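Local coordinates for capsular polysaccharide biosynthesis protein (Burkholderia pseudomallei, PDB 4BQO) that binds coenzyme A and probably acts as an enzyme in the biosynthesis of capsular polysaccharide, at residues K238-P243 with N258-L263. The protein carries 1 engineered substitution. Residues are numbered along the deposited sequence; the frame is centred on the assembly and turned at random.
Sequences KMSLYP and NEYQVL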
loop_
_atom_site.group_PDB
_atom_site.type_symbol
_atom_site.label_atom_id
_atom_site.label_comp_id
_atom_site.label_asym_id
_atom_site.label_seq_id
_atom_site.Cartn_x
_atom_site.Cartn_y
_atom_site.Cartn_z
ATOM N N LYS A 238 7.163 -8.815 3.016
ATOM C CA LYS A 238 8.125 -8.102 2.161
ATOM C C LYS A 238 8.262 -8.889 0.863
ATOM O O LYS A 238 8.813 -9.990 0.841
ATOM C CB LYS A 238 9.482 -7.969 2.856
ATOM C CG LYS A 238 9.382 -7.301 4.234
ATOM C CD LYS A 238 10.718 -7.083 4.880
ATOM C CE LYS A 238 10.574 -6.267 6.175
ATOM N NZ LYS A 238 11.888 -6.012 6.811
ATOM N N MET A 239 7.774 -8.313 -0.217
ATOM C CA MET A 239 7.831 -8.955 -1.521
ATOM C C MET A 239 9.196 -8.772 -2.111
ATOM O O MET A 239 9.826 -7.742 -1.919
ATOM C CB MET A 239 6.779 -8.314 -2.421
ATOM C CG MET A 239 5.334 -8.657 -2.055
ATOM S SD MET A 239 5.003 -10.426 -2.297
ATOM C CE MET A 239 4.981 -11.033 -0.625
ATOM N N SER A 240 9.621 -9.742 -2.895
ATOM C CA SER A 240 10.960 -9.727 -3.498
ATOM C C SER A 240 10.880 -9.220 -4.933
ATOM O O SER A 240 9.966 -9.586 -5.671
ATOM C CB SER A 240 11.494 -11.150 -3.528
ATOM O OG SER A 240 12.821 -11.192 -4.018
ATOM N N LEU A 241 11.845 -8.389 -5.343
ATOM C CA LEU A 241 11.821 -7.922 -6.769
ATOM C C LEU A 241 12.436 -8.971 -7.687
ATOM O O LEU A 241 13.407 -9.687 -7.331
ATOM C CB LEU A 241 12.644 -6.654 -6.903
ATOM C CG LEU A 241 12.033 -5.339 -6.401
ATOM C CD1 LEU A 241 12.112 -5.232 -4.880
ATOM C CD2 LEU A 241 12.725 -4.196 -7.098
ATOM N N TYR A 242 11.861 -9.070 -8.887
ATOM C CA TYR A 242 12.310 -10.096 -9.830
ATOM C C TYR A 242 13.733 -9.812 -10.318
ATOM O O TYR A 242 14.158 -8.628 -10.358
ATOM C CB TYR A 242 11.398 -10.148 -11.057
ATOM C CG TYR A 242 10.225 -11.103 -10.905
ATOM C CD1 TYR A 242 9.381 -11.038 -9.790
ATOM C CD2 TYR A 242 10.021 -12.101 -11.838
ATOM C CE1 TYR A 242 8.314 -11.953 -9.627
ATOM C CE2 TYR A 242 8.953 -12.999 -11.711
ATOM C CZ TYR A 242 8.115 -12.905 -10.603
ATOM O OH TYR A 242 7.053 -13.784 -10.506
ATOM N N PRO A 243 14.415 -10.857 -10.762
ATOM C CA PRO A 243 15.778 -10.674 -11.315
ATOM C C PRO A 243 15.721 -9.714 -12.498
ATOM O O PRO A 243 14.697 -9.593 -13.158
ATOM C CB PRO A 243 16.151 -12.092 -11.813
ATOM C CG PRO A 243 15.316 -13.019 -11.025
ATOM C CD PRO A 243 14.004 -12.279 -10.772
ATOM N N ASN A 258 15.929 -12.072 -3.905
ATOM C CA ASN A 258 15.907 -12.126 -2.444
ATOM C C ASN A 258 14.798 -13.075 -1.941
ATOM O O ASN A 258 13.775 -13.362 -2.607
ATOM C CB ASN A 258 15.540 -10.730 -1.885
ATOM C CG ASN A 258 16.725 -9.761 -1.805
ATOM O OD1 ASN A 258 17.834 -10.105 -2.156
ATOM N ND2 ASN A 258 16.470 -8.535 -1.346
ATOM N N GLU A 259 15.042 -13.610 -0.762
ATOM C CA GLU A 259 14.011 -14.327 -0.018
ATOM C C GLU A 259 12.800 -13.437 0.170
ATOM O O GLU A 259 12.936 -12.201 0.331
ATOM C CB GLU A 259 14.543 -14.734 1.373
ATOM C CG GLU A 259 15.611 -15.816 1.340
ATOM C CD GLU A 259 15.985 -16.322 2.723
ATOM O OE1 GLU A 259 16.419 -15.492 3.544
ATOM O OE2 GLU A 259 15.822 -17.540 2.985
ATOM N N TYR A 260 11.621 -14.040 0.159
ATOM C CA TYR A 260 10.392 -13.340 0.564
ATOM C C TYR A 260 10.224 -13.351 2.070
ATOM O O TYR A 260 10.704 -14.257 2.722
ATOM C CB TYR A 260 9.165 -13.994 -0.059
ATOM C CG TYR A 260 9.018 -13.805 -1.564
ATOM C CD1 TYR A 260 9.822 -14.542 -2.474
ATOM C CD2 TYR A 260 8.036 -12.947 -2.076
ATOM C CE1 TYR A 260 9.648 -14.372 -3.834
ATOM C CE2 TYR A 260 7.866 -12.779 -3.449
ATOM C CZ TYR A 260 8.664 -13.516 -4.315
ATOM O OH TYR A 260 8.464 -13.388 -5.660
ATOM N N GLN A 261 9.586 -12.327 2.629
ATOM C CA GLN A 261 9.090 -12.433 4.011
ATOM C C GLN A 261 7.579 -12.445 3.962
ATOM O O GLN A 261 6.978 -11.581 3.331
ATOM C CB GLN A 261 9.578 -11.282 4.857
ATOM C CG GLN A 261 9.041 -11.348 6.288
ATOM C CD GLN A 261 9.759 -10.379 7.199
ATOM O OE1 GLN A 261 10.963 -10.478 7.378
ATOM N NE2 GLN A 261 9.025 -9.396 7.735
ATOM N N VAL A 262 6.950 -13.437 4.596
ATOM C CA VAL A 262 5.508 -13.481 4.648
ATOM C C VAL A 262 5.113 -13.764 6.087
ATOM O O VAL A 262 5.599 -14.746 6.683
ATOM C CB VAL A 262 4.938 -14.547 3.674
ATOM C CG1 VAL A 262 4.985 -13.997 2.249
ATOM C CG2 VAL A 262 5.696 -15.856 3.774
ATOM N N LEU A 263 4.299 -12.877 6.649
ATOM C CA LEU A 263 3.862 -13.030 8.050
ATOM C C LEU A 263 5.085 -13.176 8.959
ATOM O O LEU A 263 5.131 -14.044 9.881
ATOM C CB LEU A 263 2.880 -14.201 8.164
ATOM C CG LEU A 263 1.651 -14.008 7.267
ATOM C CD1 LEU A 263 0.725 -15.215 7.342
ATOM C CD2 LEU A 263 0.892 -12.733 7.591
HETATM O O HOH W 1 10.451 -7.447 9.388
HETATM O O HOH W 2 11.822 -9.848 0.453
HETATM O O HOH W 3 12.923 -8.501 7.588
HETATM O O HOH W 4 15.102 -9.711 -5.261
#
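Lys238 and Gln261 exchange two backbone hydrogen bonds, Lys238 N to Gln261 O at 2.8 Å and Gln261 N to Lys238 O at 3.0 Å, both nearly straight (164° at the first hydrogen); the second lies in the carbonyl plane, on a lone pair. Their side chains run side by side in the same direction, Lys238 CE coming within 3.8 Å of Gln261 NE2. One water accepts a hydrogen bond from Lys238 NZ and donates one to Gln261 OE1, while Gln261 NE2 also bonds Val236 O. The next residue, Met239, starts away from the strand, but a bend at chi2 puts SD in the plane of the Tyr260 ring at its edge, 3.9 Å from CE2, in a Met-aromatic contact; the turn at chi3 carries CE to Val262 CG1. The Lys238-Gln261 pair is a single antiparallel bridge of the hydrogen-bonded kind, joining a loop without regular structure to strand 260-262, itself paired with strand 265-267, while Tyr260 stacks on Tyr272 of helix 269-281. Ser240 CB sits over the centre of the Tyr260 ring, 3.7 Å from the centroid and 10° off the ring normal, a CH-pi contact. In the conformer given here, Ser240 OG donates to Asn258 O at 2.8 Å, tilted out of the carbonyl plane; chi1 of -176° turns OG toward that carbonyl. In this conformer a water joins Ser240 OG, Leu241 O and Asn258 N. Tyr242 CE1 lies 4.2 Å from Tyr260 OH, and the Tyr242 hydroxyl is hydrogen-bonded to Asp122 and Tyr138.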